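BlEst2 (Bacillus licheniformis, PDB 6WPX) probably hydrolyses ester bonds as an alpha/beta-hydrolase lipase, captured here in its propeptide form, with a C-terminal domain that has autoinhibitory effects. Local coordinates at residues V51-L56 with L115-K120; G58-W63 with F82-P87; G121-Q126 with T146-S151. All coordinates share one frame; numbering follows the deposited sequence.

Contact 1 of 3, residues V51-L56 with L115-K120; sequences VFVHGL and LVSYSK
V51, F52 and V53 run parallel to L115, V116 and S117 in the central sheet of an alpha/beta-hydrolase fold. V116 N donates to V51 O and V53 N to V116 O, each at 2.9 Å. Y118 N gives V53 O a nearly straight bond of 2.8 Å. F52 and V116 lie side by side and point the same way, with F52 CE1 3.8 Å from V116 CB. On the other face of the sheet, L115 CD2 comes within 3.7 Å of V51 CB. S117 OG lies 3.5 Å from V53 CB, but its polar partner is S125 OG.

Y118 ends the strand. Its CB sits 3.7 Å from V53 O. CG lies opposite the backbone N (chi1 169°), and this carries the ring past G55, with CD2 3.9 Å from G55 N. S119 CB covers the centre of one ring face. The ring also stacks with H254, and at its tip OH bonds to H254 O. The chain then turns sharply at S119 (phi 53°, psi -132°). This is the nucleophile elbow, here in the sequence S-Y-S-K-G, and S119 is probably the catalytic serine. G55 has no side chain, so its CA can pass close to S119. H54 ND1 donates to G55 O in the carbonyl plane, on a lone pair. L56 N is buried without a partner, consistent with an oxyanion-hole donor. It lies 3.7 Å from S119 OG.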
ATOM      1  N   VAL A  51      19.886  -3.378  13.624  1.00 17.22           N
ATOM      2  CA  VAL A  51      18.616  -3.822  14.189  1.00 16.33           C
ATOM      3  C   VAL A  51      17.652  -3.956  13.011  1.00 20.82           C
ATOM      4  O   VAL A  51      17.369  -2.973  12.324  1.00 21.18           O
ATOM      5  CB  VAL A  51      18.071  -2.895  15.297  1.00 19.18           C
ATOM      6  CG1 VAL A  51      16.671  -3.343  15.749  1.00 19.05           C
ATOM      7  CG2 VAL A  51      19.027  -2.860  16.473  1.00 18.12           C
ATOM      8  N   PHE A  52      17.166  -5.183  12.783  1.00 17.26           N
ATOM      9  CA  PHE A  52      16.234  -5.481  11.694  1.00 16.15           C
ATOM     10  C   PHE A  52      14.822  -5.347  12.192  1.00 18.81           C
ATOM     11  O   PHE A  52      14.469  -5.939  13.213  1.00 18.41           O
ATOM     12  CB  PHE A  52      16.518  -6.863  11.090  1.00 17.01           C
ATOM     13  CG  PHE A  52      17.812  -6.889  10.308  1.00 16.08           C
ATOM     14  CD1 PHE A  52      17.839  -6.526   8.956  1.00 16.89           C
ATOM     15  CD2 PHE A  52      19.005  -7.279  10.913  1.00 15.67           C
ATOM     16  CE1 PHE A  52      19.035  -6.563   8.232  1.00 16.59           C
ATOM     17  CE2 PHE A  52      20.193  -7.354  10.172  1.00 17.75           C
ATOM     18  CZ  PHE A  52      20.198  -6.990   8.838  1.00 16.13           C
ATOM     19  N   VAL A  53      14.031  -4.497  11.504  1.00 14.92           N
ATOM     20  CA  VAL A  53      12.658  -4.162  11.895  1.00 14.35           C
ATOM     21  C   VAL A  53      11.670  -4.634  10.829  1.00 18.71           C
ATOM     22  O   VAL A  53      11.732  -4.176   9.688  1.00 18.52           O
ATOM     23  CB  VAL A  53      12.499  -2.658  12.251  1.00 16.37           C
ATOM     24  CG1 VAL A  53      11.082  -2.352  12.772  1.00 15.02           C
ATOM     25  CG2 VAL A  53      13.541  -2.220  13.282  1.00 17.11           C
ATOM     26  N   HIS A  54      10.792  -5.580  11.204  1.00 15.47           N
ATOM     27  CA  HIS A  54       9.783  -6.156  10.310  1.00 14.33           C
ATOM     28  C   HIS A  54       8.672  -5.139   9.946  1.00 19.53           C
ATOM     29  O   HIS A  54       8.571  -4.051  10.533  1.00 17.60           O
ATOM     30  CB  HIS A  54       9.148  -7.400  10.944  1.00 13.95           C
ATOM     31  CG  HIS A  54       8.328  -7.067  12.167  1.00 16.52           C
ATOM     32  ND1 HIS A  54       7.027  -6.605  12.063  1.00 16.97           N
ATOM     33  CD2 HIS A  54       8.680  -7.093  13.473  1.00 17.66           C
ATOM     34  CE1 HIS A  54       6.618  -6.403  13.309  1.00 17.63           C
ATOM     35  NE2 HIS A  54       7.589  -6.676  14.189  1.00 18.02           N
ATOM     36  N   GLY A  55       7.783  -5.572   9.065  1.00 17.54           N
ATOM     37  CA  GLY A  55       6.685  -4.746   8.597  1.00 16.73           C
ATOM     38  C   GLY A  55       5.334  -5.184   9.095  1.00 19.67           C
ATOM     39  O   GLY A  55       5.208  -5.954  10.059  1.00 16.82           O
ATOM     40  N   LEU A  56       4.329  -4.705   8.390  1.00 16.09           N
ATOM     41  CA  LEU A  56       2.931  -4.953   8.655  1.00 17.75           C
ATOM     42  C   LEU A  56       2.609  -6.436   8.803  1.00 23.14           C
ATOM     43  O   LEU A  56       2.964  -7.227   7.934  1.00 20.47           O
ATOM     44  CB  LEU A  56       2.098  -4.307   7.536  1.00 16.57           C
ATOM     45  CG  LEU A  56       0.585  -4.593   7.588  1.00 21.74           C
ATOM     46  CD1 LEU A  56      -0.066  -3.917   8.762  1.00 21.39           C
ATOM     47  CD2 LEU A  56      -0.083  -4.159   6.287  1.00 21.48           C
ATOM     48  N   LEU A 115      19.346   1.051  11.841  1.00 17.68           N
ATOM     49  CA  LEU A 115      18.063   0.375  11.649  1.00 16.28           C
ATOM     50  C   LEU A 115      17.948  -0.003  10.186  1.00 18.33           C
ATOM     51  O   LEU A 115      18.158   0.849   9.314  1.00 15.98           O
ATOM     52  CB  LEU A 115      16.866   1.242  12.070  1.00 15.94           C
ATOM     53  CG  LEU A 115      16.779   1.663  13.543  1.00 23.00           C
ATOM     54  CD1 LEU A 115      15.564   2.515  13.767  1.00 24.40           C
ATOM     55  CD2 LEU A 115      16.719   0.451  14.475  1.00 25.75           C
ATOM     56  N   VAL A 116      17.639  -1.291   9.921  1.00 15.87           N
ATOM     57  CA  VAL A 116      17.294  -1.783   8.582  1.00 14.28           C
ATOM     58  C   VAL A 116      15.849  -2.180   8.761  1.00 18.94           C
ATOM     59  O   VAL A 116      15.549  -3.117   9.490  1.00 18.01           O
ATOM     60  CB  VAL A 116      18.186  -2.886   7.965  1.00 16.31           C
ATOM     61  CG1 VAL A 116      17.551  -3.416   6.660  1.00 15.07           C
ATOM     62  CG2 VAL A 116      19.583  -2.325   7.665  1.00 16.59           C
ATOM     63  N   SER A 117      14.957  -1.375   8.198  1.00 16.22           N
ATOM     64  CA  SER A 117      13.536  -1.503   8.416  1.00 15.89           C
ATOM     65  C   SER A 117      12.740  -1.778   7.172  1.00 19.32           C
ATOM     66  O   SER A 117      12.843  -1.063   6.184  1.00 19.03           O
ATOM     67  CB  SER A 117      13.030  -0.243   9.099  1.00 19.08           C
ATOM     68  OG  SER A 117      13.789  -0.039  10.280  1.00 22.16           O
ATOM     69  N   TYR A 118      11.875  -2.764   7.256  1.00 15.82           N
ATOM     70  CA  TYR A 118      11.048  -3.177   6.137  1.00 14.36           C
ATOM     71  C   TYR A 118       9.621  -2.712   6.224  1.00 18.06           C
ATOM     72  O   TYR A 118       9.006  -2.854   7.278  1.00 17.56           O
ATOM     73  CB  TYR A 118      11.069  -4.711   6.114  1.00 14.70           C
ATOM     74  CG  TYR A 118      10.081  -5.397   5.182  1.00 13.33           C
ATOM     75  CD1 TYR A 118      10.060  -5.104   3.817  1.00 13.53           C
ATOM     76  CD2 TYR A 118       9.335  -6.490   5.620  1.00 15.41           C
ATOM     77  CE1 TYR A 118       9.287  -5.847   2.928  1.00 15.70           C
ATOM     78  CE2 TYR A 118       8.555  -7.238   4.741  1.00 16.35           C
ATOM     79  CZ  TYR A 118       8.524  -6.909   3.401  1.00 18.46           C
ATOM     80  OH  TYR A 118       7.731  -7.643   2.560  1.00 13.53           O
ATOM     81  N   SER A 119       9.042  -2.278   5.069  1.00 16.24           N
ATOM     82  CA  SER A 119       7.609  -1.970   4.954  1.00 15.11           C
ATOM     83  C   SER A 119       7.196  -0.973   6.052  1.00 17.47           C
ATOM     84  O   SER A 119       7.948  -0.028   6.289  1.00 16.90           O
ATOM     85  CB  SER A 119       6.822  -3.292   4.923  1.00 19.45           C
ATOM     86  OG  SER A 119       5.434  -3.263   5.222  1.00 41.24           O
ATOM     87  N   LYS A 120       6.097  -1.203   6.790  1.00 13.29           N
ATOM     88  CA  LYS A 120       5.681  -0.323   7.869  1.00 14.12           C
ATOM     89  C   LYS A 120       6.769  -0.123   8.957  1.00 18.80           C
ATOM     90  O   LYS A 120       6.754   0.890   9.662  1.00 18.56           O
ATOM     91  CB  LYS A 120       4.365  -0.834   8.488  1.00 15.59           C
ATOM     92  CG  LYS A 120       3.861   0.065   9.610  1.00 20.31           C
ATOM     93  CD  LYS A 120       2.486  -0.368  10.159  1.00 16.36           C
ATOM     94  CE  LYS A 120       2.225   0.375  11.448  1.00 17.07           C
ATOM     95  NZ  LYS A 120       3.003  -0.237  12.551  1.00 22.66           N
TER

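Contact 2 of 3, residues G58-W63 with F82-P87; sequences GSSSAW and FIDLHP
S60 and D84 meet through a single carboxylate oxygen. S60 N donates to D84 OD1 at 2.8 Å, nearly in line with its C-O bond. S60 OG donates to the same atom at 2.7 Å from the opposite face of the carboxylate, on its syn side. With S60 chi1 at 60°, OG lies between the backbone N and the carbonyl carbon, where it shares the acceptor with N. D84 OD2 accepts from N30 N. Replacing D84 by an alanine would probably leave S60 N and OG without their shared acceptor, and N30 N without its mate.

The five-membered ring of W63 and the F82 ring are inclined at 46°. W63 CB is 3.8 Å from F82 CE2. A water in the plane of the indole accepts from W63 NE1 at 3.0 Å and donates to I83 O. A second water donates to G58 O and L85 O. S59 OG accepts from S61 N in an ST turn.

The contact joins the loop after strand 50-53 to the end of strand 80-83. M69 and A70 of helix 69-75 pack on W63 and F82, F35 of strand 34-36 touches S60, and helix 91-109 lies against I83 and L85.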
ATOM      1  N   GLY A  58       3.820  -8.688  10.586  1.00 24.38           N
ATOM      2  CA  GLY A  58       4.980  -9.561  10.633  1.00 23.06           C
ATOM      3  C   GLY A  58       5.600  -9.640  11.990  1.00 24.17           C
ATOM      4  O   GLY A  58       5.058  -9.107  12.958  1.00 24.57           O
ATOM      5  N   SER A  59       6.774 -10.274  12.049  1.00 19.60           N
ATOM      6  CA  SER A  59       7.591 -10.415  13.238  1.00 19.18           C
ATOM      7  C   SER A  59       9.026 -10.547  12.777  1.00 22.99           C
ATOM      8  O   SER A  59       9.286 -10.558  11.573  1.00 23.02           O
ATOM      9  CB  SER A  59       7.178 -11.666  14.012  1.00 22.70           C
ATOM     10  OG  SER A  59       7.608 -12.832  13.326  1.00 22.74           O
ATOM     11  N   SER A  60       9.944 -10.736  13.725  1.00 20.20           N
ATOM     12  CA  SER A  60      11.361 -10.957  13.451  1.00 20.75           C
ATOM     13  C   SER A  60      11.588 -12.186  12.523  1.00 25.77           C
ATOM     14  O   SER A  60      12.604 -12.255  11.855  1.00 25.04           O
ATOM     15  CB  SER A  60      12.124 -11.117  14.763  1.00 22.77           C
ATOM     16  OG  SER A  60      11.623 -12.217  15.507  1.00 29.55           O
ATOM     17  N   SER A  61      10.610 -13.126  12.448  1.00 24.10           N
ATOM     18  CA  SER A  61      10.729 -14.312  11.590  1.00 24.84           C
ATOM     19  C   SER A  61      10.806 -13.975  10.082  1.00 26.95           C
ATOM     20  O   SER A  61      11.306 -14.791   9.306  1.00 25.29           O
ATOM     21  CB  SER A  61       9.617 -15.314  11.887  1.00 31.92           C
ATOM     22  OG  SER A  61       8.365 -14.779  11.495  1.00 45.85           O
ATOM     23  N   ALA A  62      10.387 -12.742   9.683  1.00 23.55           N
ATOM     24  CA  ALA A  62      10.475 -12.255   8.299  1.00 22.52           C
ATOM     25  C   ALA A  62      11.951 -12.310   7.839  1.00 24.11           C
ATOM     26  O   ALA A  62      12.218 -12.541   6.670  1.00 23.90           O
ATOM     27  CB  ALA A  62       9.991 -10.817   8.227  1.00 23.05           C
ATOM     28  N   TRP A  63      12.898 -12.138   8.775  1.00 19.29           N
ATOM     29  CA  TRP A  63      14.328 -12.130   8.461  1.00 19.52           C
ATOM     30  C   TRP A  63      14.930 -13.514   8.395  1.00 22.34           C
ATOM     31  O   TRP A  63      16.067 -13.645   7.964  1.00 21.19           O
ATOM     32  CB  TRP A  63      15.096 -11.234   9.465  1.00 17.65           C
ATOM     33  CG  TRP A  63      14.496  -9.863   9.572  1.00 17.77           C
ATOM     34  CD1 TRP A  63      13.715  -9.384  10.590  1.00 20.80           C
ATOM     35  CD2 TRP A  63      14.487  -8.847   8.548  1.00 15.57           C
ATOM     36  NE1 TRP A  63      13.288  -8.104  10.294  1.00 18.47           N
ATOM     37  CE2 TRP A  63      13.750  -7.752   9.050  1.00 18.31           C
ATOM     38  CE3 TRP A  63      15.100  -8.732   7.282  1.00 15.61           C
ATOM     39  CZ2 TRP A  63      13.620  -6.546   8.341  1.00 16.63           C
ATOM     40  CZ3 TRP A  63      14.935  -7.554   6.568  1.00 16.32           C
ATOM     41  CH2 TRP A  63      14.188  -6.486   7.087  1.00 16.60           C
ATOM     42  N   PHE A  82      17.219  -8.501  16.273  1.00 21.00           N
ATOM     43  CA  PHE A  82      15.938  -8.642  15.571  1.00 20.12           C
ATOM     44  C   PHE A  82      14.871  -8.411  16.598  1.00 25.97           C
ATOM     45  O   PHE A  82      14.974  -8.939  17.699  1.00 26.97           O
ATOM     46  CB  PHE A  82      15.831 -10.067  14.963  1.00 21.38           C
ATOM     47  CG  PHE A  82      16.994 -10.391  14.043  1.00 21.06           C
ATOM     48  CD1 PHE A  82      18.182 -10.909  14.549  1.00 24.35           C
ATOM     49  CD2 PHE A  82      16.918 -10.119  12.683  1.00 19.12           C
ATOM     50  CE1 PHE A  82      19.280 -11.150  13.706  1.00 24.50           C
ATOM     51  CE2 PHE A  82      18.004 -10.383  11.831  1.00 22.21           C
ATOM     52  CZ  PHE A  82      19.187 -10.865  12.350  1.00 22.42           C
ATOM     53  N   ILE A  83      13.859  -7.617  16.257  1.00 22.33           N
ATOM     54  CA  ILE A  83      12.807  -7.255  17.194  1.00 21.89           C
ATOM     55  C   ILE A  83      11.408  -7.594  16.676  1.00 24.86           C
ATOM     56  O   ILE A  83      11.148  -7.533  15.470  1.00 21.60           O
ATOM     57  CB  ILE A  83      12.952  -5.740  17.560  1.00 24.92           C
ATOM     58  CG1 ILE A  83      11.997  -5.335  18.726  1.00 26.37           C
ATOM     59  CG2 ILE A  83      12.778  -4.827  16.302  1.00 24.04           C
ATOM     60  CD1 ILE A  83      12.289  -4.040  19.397  1.00 26.59           C
ATOM     61  N   ASP A  84      10.512  -7.940  17.606  1.00 22.22           N
ATOM     62  CA  ASP A  84       9.112  -8.140  17.314  1.00 22.92           C
ATOM     63  C   ASP A  84       8.433  -6.883  17.840  1.00 27.52           C
ATOM     64  O   ASP A  84       8.574  -6.554  19.019  1.00 26.81           O
ATOM     65  CB  ASP A  84       8.525  -9.343  18.079  1.00 26.60           C
ATOM     66  CG  ASP A  84       8.965 -10.700  17.583  1.00 34.57           C
ATOM     67  OD1 ASP A  84       9.615 -10.759  16.535  1.00 30.18           O
ATOM     68  OD2 ASP A  84       8.635 -11.709  18.244  1.00 38.18           O
ATOM     69  N   LEU A  85       7.731  -6.170  16.970  1.00 23.90           N
ATOM     70  CA  LEU A  85       6.904  -5.029  17.351  1.00 23.34           C
ATOM     71  C   LEU A  85       5.500  -5.529  17.179  1.00 26.92           C
ATOM     72  O   LEU A  85       5.325  -6.730  16.931  1.00 25.67           O
ATOM     73  CB  LEU A  85       7.174  -3.801  16.458  1.00 22.11           C
ATOM     74  CG  LEU A  85       8.608  -3.220  16.484  1.00 24.43           C
ATOM     75  CD1 LEU A  85       8.694  -1.984  15.607  1.00 20.92           C
ATOM     76  CD2 LEU A  85       9.055  -2.876  17.933  1.00 29.53           C
ATOM     77  N   HIS A  86       4.489  -4.654  17.318  1.00 24.23           N
ATOM     78  CA  HIS A  86       3.120  -5.084  17.102  1.00 23.68           C
ATOM     79  C   HIS A  86       2.875  -5.301  15.612  1.00 26.04           C
ATOM     80  O   HIS A  86       3.176  -4.429  14.792  1.00 25.87           O
ATOM     81  CB  HIS A  86       2.102  -4.086  17.651  1.00 24.73           C
ATOM     82  CG  HIS A  86       2.138  -3.921  19.138  1.00 29.68           C
ATOM     83  ND1 HIS A  86       1.587  -4.868  19.977  1.00 32.48           N
ATOM     84  CD2 HIS A  86       2.591  -2.887  19.887  1.00 32.33           C
ATOM     85  CE1 HIS A  86       1.789  -4.419  21.205  1.00 33.28           C
ATOM     86  NE2 HIS A  86       2.388  -3.233  21.201  1.00 33.36           N
ATOM     87  N   PRO A  87       2.308  -6.460  15.241  1.00 23.16           N
ATOM     88  CA  PRO A  87       1.998  -6.692  13.821  1.00 22.70           C
ATOM     89  C   PRO A  87       0.794  -5.858  13.337  1.00 25.47           C
ATOM     90  O   PRO A  87       0.662  -5.562  12.155  1.00 24.19           O
ATOM     91  CB  PRO A  87       1.638  -8.188  13.794  1.00 24.59           C
ATOM     92  CG  PRO A  87       1.100  -8.479  15.144  1.00 30.09           C
ATOM     93  CD  PRO A  87       1.913  -7.612  16.082  1.00 26.37           C
TER
HETATM   94  O   HOH W   1       5.555  -9.151  15.681  1.00 19.29           O
HETATM   95  O   HOH W   2      12.228  -7.608  13.040  1.00 20.92           O

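Contact 3 of 3, residues G121-Q126 with T146-S151; sequences GGIDSQ and TPHHGS
I123 lays its CG1 branch slantwise against the methyl of T146 where the helix after the nucleophile elbow meets the loop after strand 138-144. I123 CG1 and T146 CG2 are 3.6 Å apart. Farther out, I123 CD1 rests 3.4 Å from P147 O. T146 OG1 sits 3.4 Å from G122 CA, and G122 has no side chain to keep it away. No direct hydrogen bond crosses between the segments, so the contact is packing plus one water. That water donates to Q126 OE1 at 2.7 Å and hydrogen-bonds H148 ND1 at 2.8 Å, in the plane of the imidazole.

The next shell sets these groups in place. T146 CG2 lies 3.3 Å above the H148 ring, over its centre. With T146 chi1 at -67°, OG1 stands beside its own backbone N while CG2 faces the ring and I123. OG1 bonds to S119 O. H148 NE2 bonds to T143 OG1, so both ring nitrogens have partners and the ring's rotation is probably fixed. Q126 is held at both ends of its amide, OE1 by R188 NH1 and NE2 by Y243 OH. R188 also reaches H148 O through NH2. The loop is folded by an inverse gamma turn centred on P147, with H148 N bonded to T146 O at 2.8 Å, and by a type I turn from P147 to G150. In the helix, S125 N and S125 OG grip G121 O from opposite faces.

S151 caps helix 152-157 through A154 N. Helix 181-191 packs on I123 through M184 and F187, helix 91-109 touches I123 and S125, and strand 201-205 lies against Q126 and H148.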
ATOM      1  N   GLY A 121       7.673  -1.096   9.104  1.00 15.88           N
ATOM      2  CA  GLY A 121       8.778  -0.989  10.051  1.00 15.91           C
ATOM      3  C   GLY A 121       9.602   0.278   9.853  1.00 18.93           C
ATOM      4  O   GLY A 121      10.144   0.786  10.819  1.00 20.11           O
ATOM      5  N   GLY A 122       9.691   0.791   8.616  1.00 14.15           N
ATOM      6  CA  GLY A 122      10.429   2.026   8.314  1.00 13.35           C
ATOM      7  C   GLY A 122       9.756   3.252   8.906  1.00 18.98           C
ATOM      8  O   GLY A 122      10.432   4.220   9.267  1.00 19.15           O
ATOM      9  N   ILE A 123       8.415   3.218   9.003  1.00 14.25           N
ATOM     10  CA  ILE A 123       7.575   4.282   9.581  1.00 14.69           C
ATOM     11  C   ILE A 123       7.677   4.202  11.107  1.00 18.59           C
ATOM     12  O   ILE A 123       7.884   5.233  11.745  1.00 16.37           O
ATOM     13  CB  ILE A 123       6.095   4.237   9.110  1.00 16.99           C
ATOM     14  CG1 ILE A 123       5.972   4.235   7.558  1.00 16.52           C
ATOM     15  CG2 ILE A 123       5.291   5.406   9.722  1.00 19.27           C
ATOM     16  CD1 ILE A 123       4.513   3.786   7.121  1.00 12.51           C
ATOM     17  N   ASP A 124       7.549   2.978  11.685  1.00 17.23           N
ATOM     18  CA  ASP A 124       7.693   2.757  13.138  1.00 19.12           C
ATOM     19  C   ASP A 124       9.082   3.258  13.564  1.00 24.05           C
ATOM     20  O   ASP A 124       9.245   3.817  14.647  1.00 24.62           O
ATOM     21  CB  ASP A 124       7.596   1.253  13.472  1.00 20.07           C
ATOM     22  CG  ASP A 124       6.308   0.562  13.082  1.00 22.74           C
ATOM     23  OD1 ASP A 124       5.284   1.271  12.874  1.00 23.40           O
ATOM     24  OD2 ASP A 124       6.291  -0.686  13.073  1.00 22.84           O
ATOM     25  N   SER A 125      10.080   3.030  12.699  1.00 19.17           N
ATOM     26  CA  SER A 125      11.461   3.447  12.939  1.00 18.22           C
ATOM     27  C   SER A 125      11.577   4.940  13.080  1.00 23.18           C
ATOM     28  O   SER A 125      12.183   5.405  14.047  1.00 22.40           O
ATOM     29  CB  SER A 125      12.386   2.930  11.844  1.00 17.84           C
ATOM     30  OG  SER A 125      12.471   1.525  11.993  1.00 20.48           O
ATOM     31  N   GLN A 126      10.977   5.694  12.145  1.00 21.27           N
ATOM     32  CA  GLN A 126      11.008   7.163  12.180  1.00 23.49           C
ATOM     33  C   GLN A 126      10.296   7.677  13.368  1.00 28.74           C
ATOM     34  O   GLN A 126      10.772   8.622  13.980  1.00 32.02           O
ATOM     35  CB  GLN A 126      10.374   7.779  10.944  1.00 25.26           C
ATOM     36  CG  GLN A 126      11.340   8.061   9.847  1.00 26.39           C
ATOM     37  CD  GLN A 126      10.844   9.209   9.003  1.00 36.64           C
ATOM     38  OE1 GLN A 126       9.681   9.244   8.604  1.00 25.63           O
ATOM     39  NE2 GLN A 126      11.721  10.146   8.679  1.00 29.34           N
ATOM     40  N   THR A 146       9.319   0.833   2.230  1.00 13.10           N
ATOM     41  CA  THR A 146       8.494   1.433   3.270  1.00 11.87           C
ATOM     42  C   THR A 146       7.518   2.418   2.651  1.00 15.23           C
ATOM     43  O   THR A 146       7.968   3.364   2.009  1.00 15.11           O
ATOM     44  CB  THR A 146       9.354   2.137   4.342  1.00 15.21           C
ATOM     45  OG1 THR A 146      10.103   1.139   5.058  1.00 17.25           O
ATOM     46  CG2 THR A 146       8.485   2.963   5.331  1.00  9.61           C
ATOM     47  N   PRO A 147       6.199   2.277   2.899  1.00 13.45           N
ATOM     48  CA  PRO A 147       5.261   3.285   2.380  1.00 14.47           C
ATOM     49  C   PRO A 147       5.292   4.568   3.224  1.00 18.89           C
ATOM     50  O   PRO A 147       4.332   4.868   3.939  1.00 18.42           O
ATOM     51  CB  PRO A 147       3.907   2.573   2.432  1.00 15.02           C
ATOM     52  CG  PRO A 147       4.034   1.597   3.587  1.00 17.37           C
ATOM     53  CD  PRO A 147       5.505   1.233   3.687  1.00 13.88           C
ATOM     54  N   HIS A 148       6.390   5.351   3.114  1.00 15.48           N
ATOM     55  CA  HIS A 148       6.510   6.627   3.841  1.00 15.58           C
ATOM     56  C   HIS A 148       5.365   7.601   3.485  1.00 19.78           C
ATOM     57  O   HIS A 148       5.031   8.446   4.306  1.00 19.93           O
ATOM     58  CB  HIS A 148       7.858   7.298   3.562  1.00 15.43           C
ATOM     59  CG  HIS A 148       9.023   6.536   4.122  1.00 17.22           C
ATOM     60  ND1 HIS A 148       9.243   6.449   5.487  1.00 17.94           N
ATOM     61  CD2 HIS A 148       9.992   5.850   3.473  1.00 17.66           C
ATOM     62  CE1 HIS A 148      10.359   5.757   5.621  1.00 17.80           C
ATOM     63  NE2 HIS A 148      10.845   5.371   4.429  1.00 17.46           N
ATOM     64  N   HIS A 149       4.779   7.486   2.266  1.00 14.15           N
ATOM     65  CA  HIS A 149       3.670   8.361   1.857  1.00 15.75           C
ATOM     66  C   HIS A 149       2.329   7.604   1.860  1.00 19.06           C
ATOM     67  O   HIS A 149       1.344   8.088   1.335  1.00 18.71           O
ATOM     68  CB  HIS A 149       3.943   9.067   0.501  1.00 16.30           C
ATOM     69  CG  HIS A 149       5.187   9.912   0.514  1.00 20.12           C
ATOM     70  ND1 HIS A 149       5.142  11.265   0.768  1.00 22.61           N
ATOM     71  CD2 HIS A 149       6.476   9.540   0.382  1.00 21.46           C
ATOM     72  CE1 HIS A 149       6.392  11.687   0.731  1.00 22.69           C
ATOM     73  NE2 HIS A 149       7.233  10.688   0.515  1.00 22.46           N
ATOM     74  N   GLY A 150       2.311   6.429   2.462  1.00 15.32           N
ATOM     75  CA  GLY A 150       1.103   5.636   2.541  1.00 14.00           C
ATOM     76  C   GLY A 150       0.930   4.604   1.450  1.00 18.55           C
ATOM     77  O   GLY A 150       1.659   4.577   0.452  1.00 17.83           O
ATOM     78  N   SER A 151      -0.068   3.767   1.645  1.00 15.91           N
ATOM     79  CA  SER A 151      -0.411   2.687   0.754  1.00 15.22           C
ATOM     80  C   SER A 151      -1.783   2.923   0.110  1.00 18.06           C
ATOM     81  O   SER A 151      -2.784   3.057   0.830  1.00 16.07           O
ATOM     82  CB  SER A 151      -0.417   1.377   1.534  1.00 15.66           C
ATOM     83  OG  SER A 151      -1.020   0.379   0.732  1.00 16.28           O
TER
HETATM   84  O   HOH W   3       7.828   7.465   7.687  1.00 17.44           O

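In the fold
Contacts 1 and 2 have centres about 8 Å apart and share one sheet, in which strands 50-53 and 80-83 are neighbours. H54 NE2 and L85 N join them at 2.8 Å, a probable hydrogen bond. Contact 3 follows directly in the chain, its centre about 9 Å from that of contact 1. Probable hydrogen bonds link these two, S117 OG with S125 OG and S119 O with T146 OG1, both at 2.7 Å. Contacts 2 and 3 lie about 15 Å apart and meet only by packing, L85 CD1 on D124 OD2. Contact 1 holds the probable active-site elbow; contact 2 reaches it through H54, and contact 3 through S117 and S119.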